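Short-chain-enoyl-CoA hydratase (Clostridium acetobutylicum, PDB 5Z7R) catalyses the reversible hydration of crotonyl-CoA, and also accepts hexenoyl-CoA but not longer analogues, in butanoate metabolism. Local coordinates at residues Val17-Pro22 with Ser30-Glu35; Val6-Glu11 with Asp37-Glu42; Val207-Gln212 with Gly234-Thr239. All coordinates share one frame; numbering follows the deposited sequence.

Contact 1. Residues Val17-Pro22 with Ser30-Glu35; sequences VTINRP and SDTLKE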
loop_
_atom_site.group_PDB
_atom_site.type_symbol
_atom_site.label_atom_id
_atom_site.label_comp_id
_atom_site.label_asym_id
_atom_site.label_seq_id
_atom_site.Cartn_x
_atom_site.Cartn_y
_atom_site.Cartn_z
ATOM N N VAL A 17 21.822 -26.924 -0.897
ATOM C CA VAL A 17 22.488 -26.153 -1.901
ATOM C C VAL A 17 23.611 -25.534 -1.153
ATOM O O VAL A 17 23.402 -24.962 -0.089
ATOM C CB VAL A 17 21.549 -25.090 -2.485
ATOM C CG1 VAL A 17 22.253 -24.201 -3.493
ATOM C CG2 VAL A 17 20.350 -25.748 -3.146
ATOM N N THR A 18 24.809 -25.664 -1.685
ATOM C CA THR A 18 25.992 -25.201 -0.981
ATOM C C THR A 18 26.762 -24.351 -1.920
ATOM O O THR A 18 27.152 -24.814 -2.994
ATOM C CB THR A 18 26.929 -26.363 -0.536
ATOM O OG1 THR A 18 26.221 -27.303 0.293
ATOM C CG2 THR A 18 28.070 -25.831 0.209
ATOM N N ILE A 19 27.001 -23.116 -1.538
ATOM C CA ILE A 19 27.885 -22.291 -2.332
ATOM C C ILE A 19 29.300 -22.661 -1.943
ATOM O O ILE A 19 29.635 -22.684 -0.759
ATOM C CB ILE A 19 27.645 -20.802 -2.125
ATOM C CG1 ILE A 19 26.322 -20.427 -2.792
ATOM C CG2 ILE A 19 28.797 -20.007 -2.728
ATOM C CD1 ILE A 19 25.589 -19.319 -2.089
ATOM N N ASN A 20 30.115 -22.923 -2.966
ATOM C CA ASN A 20 31.412 -23.558 -2.801
ATOM C C ASN A 20 32.506 -22.834 -3.578
ATOM O O ASN A 20 32.888 -23.279 -4.647
ATOM C CB ASN A 20 31.269 -25.017 -3.244
ATOM C CG ASN A 20 32.555 -25.819 -3.111
ATOM O OD1 ASN A 20 33.507 -25.437 -2.411
ATOM N ND2 ASN A 20 32.586 -26.949 -3.798
ATOM N N ARG A 21 32.966 -21.697 -3.056
ATOM C CA ARG A 21 34.182 -21.022 -3.549
ATOM C C ARG A 21 35.110 -20.806 -2.370
ATOM O O ARG A 21 35.337 -19.665 -1.960
ATOM C CB ARG A 21 33.888 -19.696 -4.245
ATOM C CG ARG A 21 33.179 -19.823 -5.596
ATOM C CD ARG A 21 32.915 -18.433 -6.186
ATOM N NE ARG A 21 34.136 -17.632 -6.404
ATOM C CZ ARG A 21 34.197 -16.292 -6.432
ATOM N NH1 ARG A 21 33.110 -15.552 -6.219
ATOM N NH2 ARG A 21 35.362 -15.675 -6.658
ATOM N N PRO A 22 35.679 -21.919 -1.849
ATOM C CA PRO A 22 36.424 -21.993 -0.588
ATOM C C PRO A 22 37.484 -20.934 -0.474
ATOM O O PRO A 22 37.606 -20.303 0.575
ATOM C CB PRO A 22 37.079 -23.378 -0.643
ATOM C CG PRO A 22 36.142 -24.194 -1.465
ATOM C CD PRO A 22 35.652 -23.237 -2.525
ATOM N N SER A 30 28.953 -12.869 -10.738
ATOM C CA SER A 30 27.902 -13.093 -11.751
ATOM C C SER A 30 27.702 -14.584 -12.089
ATOM O O SER A 30 26.546 -15.044 -12.186
ATOM C CB SER A 30 28.193 -12.298 -13.025
ATOM O OG SER A 30 28.774 -11.043 -12.719
ATOM N N ASP A 31 28.801 -15.342 -12.238
ATOM C CA ASP A 31 28.678 -16.771 -12.575
ATOM C C ASP A 31 27.944 -17.494 -11.457
ATOM O O ASP A 31 27.141 -18.402 -11.717
ATOM C CB ASP A 31 30.037 -17.456 -12.814
ATOM C CG ASP A 31 30.781 -16.910 -14.022
ATOM O OD1 ASP A 31 30.140 -16.351 -14.933
ATOM O OD2 ASP A 31 32.025 -17.043 -14.055
ATOM N N THR A 32 28.226 -17.097 -10.214
ATOM C CA THR A 32 27.589 -17.710 -9.046
ATOM C C THR A 32 26.090 -17.396 -9.010
ATOM O O THR A 32 25.249 -18.305 -8.868
ATOM C CB THR A 32 28.256 -17.248 -7.743
ATOM O OG1 THR A 32 29.675 -17.368 -7.854
ATOM C CG2 THR A 32 27.813 -18.076 -6.580
ATOM N N LEU A 33 25.744 -16.126 -9.191
ATOM C CA LEU A 33 24.343 -15.739 -9.238
ATOM C C LEU A 33 23.615 -16.477 -10.344
ATOM O O LEU A 33 22.485 -16.982 -10.162
ATOM C CB LEU A 33 24.220 -14.253 -9.447
ATOM C CG LEU A 33 24.739 -13.325 -8.346
ATOM C CD1 LEU A 33 24.774 -11.887 -8.828
ATOM C CD2 LEU A 33 23.892 -13.415 -7.082
ATOM N N LYS A 34 24.275 -16.559 -11.497
ATOM C CA LYS A 34 23.714 -17.257 -12.649
ATOM C C LYS A 34 23.444 -18.730 -12.335
ATOM O O LYS A 34 22.348 -19.236 -12.568
ATOM C CB LYS A 34 24.655 -17.108 -13.849
ATOM C CG LYS A 34 24.592 -15.734 -14.524
ATOM C CD LYS A 34 24.156 -15.816 -15.984
ATOM C CE LYS A 34 25.267 -16.399 -16.866
ATOM N NZ LYS A 34 24.760 -16.933 -18.167
ATOM N N GLU A 35 24.443 -19.409 -11.778
ATOM C CA GLU A 35 24.274 -20.804 -11.377
ATOM C C GLU A 35 23.170 -20.965 -10.303
ATOM O O GLU A 35 22.419 -21.953 -10.298
ATOM C CB GLU A 35 25.619 -21.358 -10.884
ATOM C CG GLU A 35 26.693 -21.461 -11.972
ATOM C CD GLU A 35 28.055 -21.944 -11.474
ATOM O OE1 GLU A 35 28.126 -22.970 -10.745
ATOM O OE2 GLU A 35 29.064 -21.301 -11.843
#
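R21 and T32 meet through the aliphatic part of the arginine, whose CD lies 3.8 Å from the T32 hydroxyl oxygen OG1. The two side chains pass at a slant, with CD as the touching atom. A second, looser contact is purely methyl: I19 CG2 stands 4.4 Å from T32 CG2. T32 therefore divides its two branches between the strand end and the residues that follow it. Its first torsion (chi1 -48°) sets CG2 anti to the backbone N and leaves OG1 beside that N. The R21 chain bends at chi3 (59°), about the bond that ends in CD, the carbon that meets T32, and the guanidinium turns on toward A27.

The next shell holds the polar ends. The T32 hydroxyl is hydrogen-bonded to N29, just ahead of the helix, while R21 NH1 is bound to the carbonyl of A27 and R21 N to the side chain of N26. Both residues are thus tied to the connection between strand and helix. I19 also packs on N26 and on M36, one turn of helix beyond T32.

These elements belong to a beta-alpha-beta unit: strand 14-19, helix 30-45 and strand 51-56, with I19 backbone-bonded to T55. In chemical terms, the direct contact is van der Waals in character, and the polar groups of R21 and T32 take their hydrogen bonds from the connecting loop. That loop, rather than a bond between the two segments, probably sets how the arginine and threonine face each other.

Contact 2. Residues Val6-Glu11 with Asp37-Glu42; sequences VILEKE and DYVIGE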
loop_
_atom_site.group_PDB
_atom_site.type_symbol
_atom_site.label_atom_id
_atom_site.label_comp_id
_atom_site.label_asym_id
_atom_site.label_seq_id
_atom_site.Cartn_x
_atom_site.Cartn_y
_atom_site.Cartn_z
ATOM N N VAL A 6 28.544 -23.895 -7.240
ATOM C CA VAL A 6 27.382 -24.315 -6.466
ATOM C C VAL A 6 27.102 -25.807 -6.562
ATOM O O VAL A 6 26.870 -26.323 -7.644
ATOM C CB VAL A 6 26.130 -23.598 -7.003
ATOM C CG1 VAL A 6 24.886 -23.947 -6.170
ATOM C CG2 VAL A 6 26.408 -22.099 -7.051
ATOM N N ILE A 7 27.062 -26.485 -5.427
ATOM C CA ILE A 7 26.729 -27.887 -5.397
ATOM C C ILE A 7 25.249 -28.070 -5.097
ATOM O O ILE A 7 24.710 -27.368 -4.256
ATOM C CB ILE A 7 27.550 -28.606 -4.308
ATOM C CG1 ILE A 7 29.045 -28.352 -4.512
ATOM C CG2 ILE A 7 27.254 -30.096 -4.345
ATOM C CD1 ILE A 7 29.898 -28.685 -3.310
ATOM N N LEU A 8 24.600 -29.028 -5.742
ATOM C CA LEU A 8 23.214 -29.330 -5.436
ATOM C C LEU A 8 22.965 -30.811 -5.167
ATOM O O LEU A 8 23.230 -31.633 -6.046
ATOM C CB LEU A 8 22.325 -28.903 -6.595
ATOM C CG LEU A 8 20.855 -29.362 -6.477
ATOM C CD1 LEU A 8 20.108 -28.602 -5.383
ATOM C CD2 LEU A 8 20.121 -29.204 -7.796
ATOM N N GLU A 9 22.390 -31.132 -3.995
ATOM C CA GLU A 9 22.166 -32.515 -3.541
ATOM C C GLU A 9 20.752 -32.731 -3.026
ATOM O O GLU A 9 20.143 -31.811 -2.520
ATOM C CB GLU A 9 23.130 -32.855 -2.413
ATOM C CG GLU A 9 24.503 -32.234 -2.563
ATOM C CD GLU A 9 25.485 -32.771 -1.551
ATOM O OE1 GLU A 9 25.722 -34.005 -1.526
ATOM O OE2 GLU A 9 26.033 -31.960 -0.778
ATOM N N LYS A 10 20.248 -33.953 -3.141
ATOM C CA LYS A 10 18.854 -34.269 -2.860
ATOM C C LYS A 10 18.834 -35.473 -1.912
ATOM O O LYS A 10 19.268 -36.563 -2.270
ATOM C CB LYS A 10 18.085 -34.599 -4.155
ATOM C CG LYS A 10 18.281 -33.611 -5.322
ATOM C CD LYS A 10 18.378 -34.294 -6.707
ATOM C CE LYS A 10 19.379 -33.647 -7.690
ATOM N NZ LYS A 10 18.771 -32.687 -8.660
ATOM N N GLU A 11 18.319 -35.268 -0.708
ATOM C CA GLU A 11 18.328 -36.258 0.365
ATOM C C GLU A 11 16.880 -36.601 0.729
ATOM O O GLU A 11 16.288 -35.997 1.621
ATOM C CB GLU A 11 19.080 -35.684 1.584
ATOM C CG GLU A 11 20.355 -34.892 1.234
ATOM C CD GLU A 11 20.996 -34.195 2.430
ATOM O OE1 GLU A 11 20.326 -34.102 3.488
ATOM O OE2 GLU A 11 22.168 -33.740 2.307
ATOM N N ASP A 37 20.489 -19.163 -9.902
ATOM C CA ASP A 37 19.217 -19.046 -10.603
ATOM C C ASP A 37 18.875 -20.345 -11.321
ATOM O O ASP A 37 17.720 -20.837 -11.291
ATOM C CB ASP A 37 19.292 -17.876 -11.586
ATOM C CG ASP A 37 17.936 -17.501 -12.150
ATOM O OD1 ASP A 37 16.972 -17.337 -11.379
ATOM O OD2 ASP A 37 17.823 -17.402 -13.377
ATOM N N TYR A 38 19.899 -20.941 -11.922
ATOM C CA TYR A 38 19.729 -22.222 -12.559
ATOM C C TYR A 38 19.326 -23.284 -11.516
ATOM O O TYR A 38 18.365 -24.074 -11.754
ATOM C CB TYR A 38 20.987 -22.608 -13.371
ATOM C CG TYR A 38 20.962 -24.046 -13.835
ATOM C CD1 TYR A 38 21.475 -25.057 -13.013
ATOM C CD2 TYR A 38 20.399 -24.412 -15.068
ATOM C CE1 TYR A 38 21.438 -26.383 -13.395
ATOM C CE2 TYR A 38 20.352 -25.750 -15.458
ATOM C CZ TYR A 38 20.884 -26.732 -14.611
ATOM O OH TYR A 38 20.878 -28.075 -14.938
ATOM N N VAL A 39 20.003 -23.311 -10.357
ATOM C CA VAL A 39 19.684 -24.398 -9.409
ATOM C C VAL A 39 18.331 -24.117 -8.818
ATOM O O VAL A 39 17.551 -25.057 -8.614
ATOM C CB VAL A 39 20.776 -24.789 -8.339
ATOM C CG1 VAL A 39 22.145 -24.179 -8.629
ATOM C CG2 VAL A 39 20.353 -24.529 -6.894
ATOM N N ILE A 40 18.018 -22.836 -8.588
ATOM C CA ILE A 40 16.690 -22.519 -8.089
ATOM C C ILE A 40 15.671 -23.054 -9.080
ATOM O O ILE A 40 14.753 -23.787 -8.685
ATOM C CB ILE A 40 16.462 -21.014 -7.848
ATOM C CG1 ILE A 40 17.337 -20.514 -6.696
ATOM C CG2 ILE A 40 14.990 -20.746 -7.523
ATOM C CD1 ILE A 40 17.737 -19.065 -6.805
ATOM N N GLY A 41 15.855 -22.756 -10.365
ATOM C CA GLY A 41 14.920 -23.254 -11.385
ATOM C C GLY A 41 14.862 -24.770 -11.427
ATOM O O GLY A 41 13.781 -25.386 -11.642
ATOM N N GLU A 42 16.025 -25.379 -11.231
ATOM C CA GLU A 42 16.103 -26.839 -11.071
ATOM C C GLU A 42 15.285 -27.319 -9.869
ATOM O O GLU A 42 14.533 -28.273 -9.984
ATOM C CB GLU A 42 17.573 -27.268 -10.928
ATOM C CG GLU A 42 17.921 -28.643 -11.475
ATOM C CD GLU A 42 17.788 -28.777 -12.984
ATOM O OE1 GLU A 42 17.996 -27.780 -13.712
ATOM O OE2 GLU A 42 17.476 -29.910 -13.423
#
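V6 and V39 make the tight end of this contact, their CG1 methyls 3.7 Å apart. In the crotonase fold strand 6-11 forms an edge of the six-stranded sheet within this chain, antiparallel to strand 14-19, and helix 30-45 lies against one face of that sheet. Strand and helix run almost in the same direction here, the short segments inclined by 11° with their axes 9.9 Å apart at closest approach. V6, L8 and K10, alternate residues along the strand, have their CB atoms directed at the helix, whereas that of I7 is directed away from it.

V6 presents the methyl that is anti to its backbone N (chi1 -177°), and the two valine side chains meet at a slant. V39, as modelled, is turned so that CG1 nearly eclipses its own backbone N (chi1 -12°), an unusual setting for a valine, which leaves CG2 for L8. Both V6 and V39 are buried. V17 of the adjoining strand touches each of them, and M36 adds to the apolar cover on V6.

Toward the far end of the strand the fit slackens. L8 is partly exposed and spreads its two methyls between successive turns of the helix, with CD1 4.4 Å from V39 CG2. Beyond L8 lies K10, exposed, at the more open margin of the contact. Its amine and the E42 carboxylate are opposite in charge but not in contact, with NZ of K10 5.7 Å from OE2 of E42, so any attraction is probably long-range and modest. K10 also touches a neighbouring molecule in the crystal, and this distance may differ in solution. On the aliphatic section of E42, short of the carboxylate, L8 CD2 lies 4.3 Å from E42 CG.

Contact 3. Residues Val207-Gln212 with Gly234-Thr239; sequences VKLSKQ and GECFST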
loop_
_atom_site.group_PDB
_atom_site.type_symbol
_atom_site.label_atom_id
_atom_site.label_comp_id
_atom_site.label_asym_id
_atom_site.label_seq_id
_atom_site.Cartn_x
_atom_site.Cartn_y
_atom_site.Cartn_z
ATOM N N VAL A 207 1.889 -26.298 3.273
ATOM C CA VAL A 207 3.113 -25.531 3.488
ATOM C C VAL A 207 3.348 -24.576 2.335
ATOM O O VAL A 207 3.794 -23.444 2.548
ATOM C CB VAL A 207 4.348 -26.441 3.574
ATOM C CG1 VAL A 207 5.635 -25.651 3.630
ATOM C CG2 VAL A 207 4.269 -27.343 4.793
ATOM N N LYS A 208 3.070 -25.049 1.118
ATOM C CA LYS A 208 3.230 -24.236 -0.097
ATOM C C LYS A 208 2.341 -22.982 -0.065
ATOM O O LYS A 208 2.836 -21.855 -0.222
ATOM C CB LYS A 208 2.877 -25.081 -1.338
ATOM C CG LYS A 208 3.036 -24.394 -2.691
ATOM C CD LYS A 208 3.189 -25.415 -3.821
ATOM C CE LYS A 208 4.604 -26.018 -3.855
ATOM N NZ LYS A 208 4.937 -26.776 -5.107
ATOM N N LEU A 209 1.047 -23.229 0.162
ATOM C CA LEU A 209 0.043 -22.201 0.234
ATOM C C LEU A 209 0.265 -21.263 1.421
ATOM O O LEU A 209 0.080 -20.045 1.279
ATOM C CB LEU A 209 -1.372 -22.801 0.254
ATOM C CG LEU A 209 -1.843 -23.579 -0.990
ATOM C CD1 LEU A 209 -3.207 -24.237 -0.761
ATOM C CD2 LEU A 209 -1.917 -22.700 -2.210
ATOM N N SER A 210 0.726 -21.803 2.551
ATOM C CA SER A 210 1.170 -20.965 3.661
ATOM C C SER A 210 2.318 -20.047 3.288
ATOM O O SER A 210 2.335 -18.880 3.693
ATOM C CB SER A 210 1.581 -21.794 4.902
ATOM O OG SER A 210 0.502 -22.553 5.405
ATOM N N LYS A 211 3.316 -20.555 2.578
ATOM C CA LYS A 211 4.440 -19.695 2.222
ATOM C C LYS A 211 3.934 -18.511 1.387
ATOM O O LYS A 211 4.321 -17.394 1.601
ATOM C CB LYS A 211 5.510 -20.428 1.415
ATOM C CG LYS A 211 6.708 -19.528 1.185
ATOM C CD LYS A 211 7.877 -20.234 0.556
ATOM C CE LYS A 211 8.889 -19.185 0.140
ATOM N NZ LYS A 211 10.242 -19.711 0.003
ATOM N N GLN A 212 3.037 -18.794 0.463
ATOM C CA GLN A 212 2.506 -17.803 -0.457
ATOM C C GLN A 212 1.644 -16.771 0.313
ATOM O O GLN A 212 1.804 -15.555 0.151
ATOM C CB GLN A 212 1.708 -18.521 -1.564
ATOM C CG GLN A 212 0.872 -17.653 -2.473
ATOM C CD GLN A 212 1.678 -17.010 -3.581
ATOM O OE1 GLN A 212 1.175 -16.833 -4.685
ATOM N NE2 GLN A 212 2.929 -16.693 -3.311
ATOM N N GLY A 234 -9.206 -22.321 1.338
ATOM C CA GLY A 234 -10.179 -23.032 0.543
ATOM C C GLY A 234 -9.483 -24.058 -0.331
ATOM O O GLY A 234 -9.902 -25.205 -0.373
ATOM N N GLU A 235 -8.414 -23.658 -1.013
ATOM C CA GLU A 235 -7.754 -24.558 -1.965
ATOM C C GLU A 235 -7.297 -25.856 -1.269
ATOM O O GLU A 235 -7.412 -26.919 -1.843
ATOM C CB GLU A 235 -6.580 -23.874 -2.696
ATOM C CG GLU A 235 -7.014 -22.756 -3.639
ATOM C CD GLU A 235 -5.839 -22.028 -4.236
ATOM O OE1 GLU A 235 -5.464 -22.398 -5.356
ATOM O OE2 GLU A 235 -5.280 -21.113 -3.593
ATOM N N CYS A 236 -6.826 -25.759 -0.028
ATOM C CA CYS A 236 -6.424 -26.939 0.729
ATOM C C CYS A 236 -7.541 -27.970 0.818
ATOM O O CYS A 236 -7.283 -29.176 0.848
ATOM C CB CYS A 236 -5.978 -26.572 2.132
ATOM S SG CYS A 236 -4.519 -25.520 2.186
ATOM N N PHE A 237 -8.782 -27.519 0.849
ATOM C CA PHE A 237 -9.887 -28.469 0.894
ATOM C C PHE A 237 -10.123 -29.222 -0.427
ATOM O O PHE A 237 -10.970 -30.088 -0.489
ATOM C CB PHE A 237 -11.158 -27.793 1.416
ATOM C CG PHE A 237 -11.108 -27.502 2.878
ATOM C CD1 PHE A 237 -10.475 -26.345 3.357
ATOM C CD2 PHE A 237 -11.668 -28.398 3.795
ATOM C CE1 PHE A 237 -10.414 -26.082 4.718
ATOM C CE2 PHE A 237 -11.624 -28.130 5.157
ATOM C CZ PHE A 237 -10.990 -26.975 5.626
ATOM N N SER A 238 -9.371 -28.902 -1.478
ATOM C CA SER A 238 -9.452 -29.673 -2.714
ATOM C C SER A 238 -8.506 -30.872 -2.651
ATOM O O SER A 238 -8.652 -31.758 -3.460
ATOM C CB SER A 238 -9.154 -28.824 -3.974
ATOM O OG SER A 238 -7.757 -28.673 -4.206
ATOM N N THR A 239 -7.550 -30.894 -1.718
ATOM C CA THR A 239 -6.562 -31.979 -1.670
ATOM C C THR A 239 -7.014 -33.201 -0.896
ATOM O O THR A 239 -7.823 -33.117 0.050
ATOM C CB THR A 239 -5.245 -31.563 -1.007
ATOM O OG1 THR A 239 -5.450 -31.381 0.397
ATOM C CG2 THR A 239 -4.697 -30.297 -1.612
#
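The carboxylate of E235 sets its OE2 4.0 Å from CD2 of L209, the two side chains slanting past each other. The other flat group, the F237 ring, has the carbonyl oxygen of G234 at its edge, in plane, and packs edge-to-face with the ring of F233. Across the contact L209 does the touching. Its CG lies beside the backbone N (chi1 -64°), and CD1 touches two side chains, 3.5 Å from C236 SG and 3.9 Å from E235 CB.

A type I turn runs from C236 to T239, between helices 222-236 and 240-253. The E235 carbonyl oxygen accepts from both the backbone N and the hydroxyl of S238, and T239 OG1 is bound to C236 O at 2.9 Å. T239 also N-caps helix 240-253 through the backbone N of Q242.

Three neighbouring subunits close over this region: G138 of the second packs on C236, E231 of the third on L209, and R80 of the fourth on L209 and E235. Buried at a subunit interface, the apolar touch of L209 on C236 thus lies beside charged groups. E231 of the third subunit may raise the pKa of E235, which R80 of the fourth might partly offset.

How the contacts relate
Contacts 1 and 2 are two parts of one helix-on-sheet interface: their centres are 10 Å apart, both use helix 30-45, and their strands are neighbours in the same sheet. T18 O accepts a probable hydrogen bond from I7 N at 3.0 Å, and V17 CG2 packs on L8 CD1. Along the chain, contact 1 is nested within the loop closed by contact 2. Contact 1 does not touch the active site: the side chains of I19 and E114, the probable nucleophile, are about 11 Å apart. Contact 3 stands apart, its centre 32 Å from that of contact 1 and 25 Å from that of contact 2, and packs against neighbouring subunits.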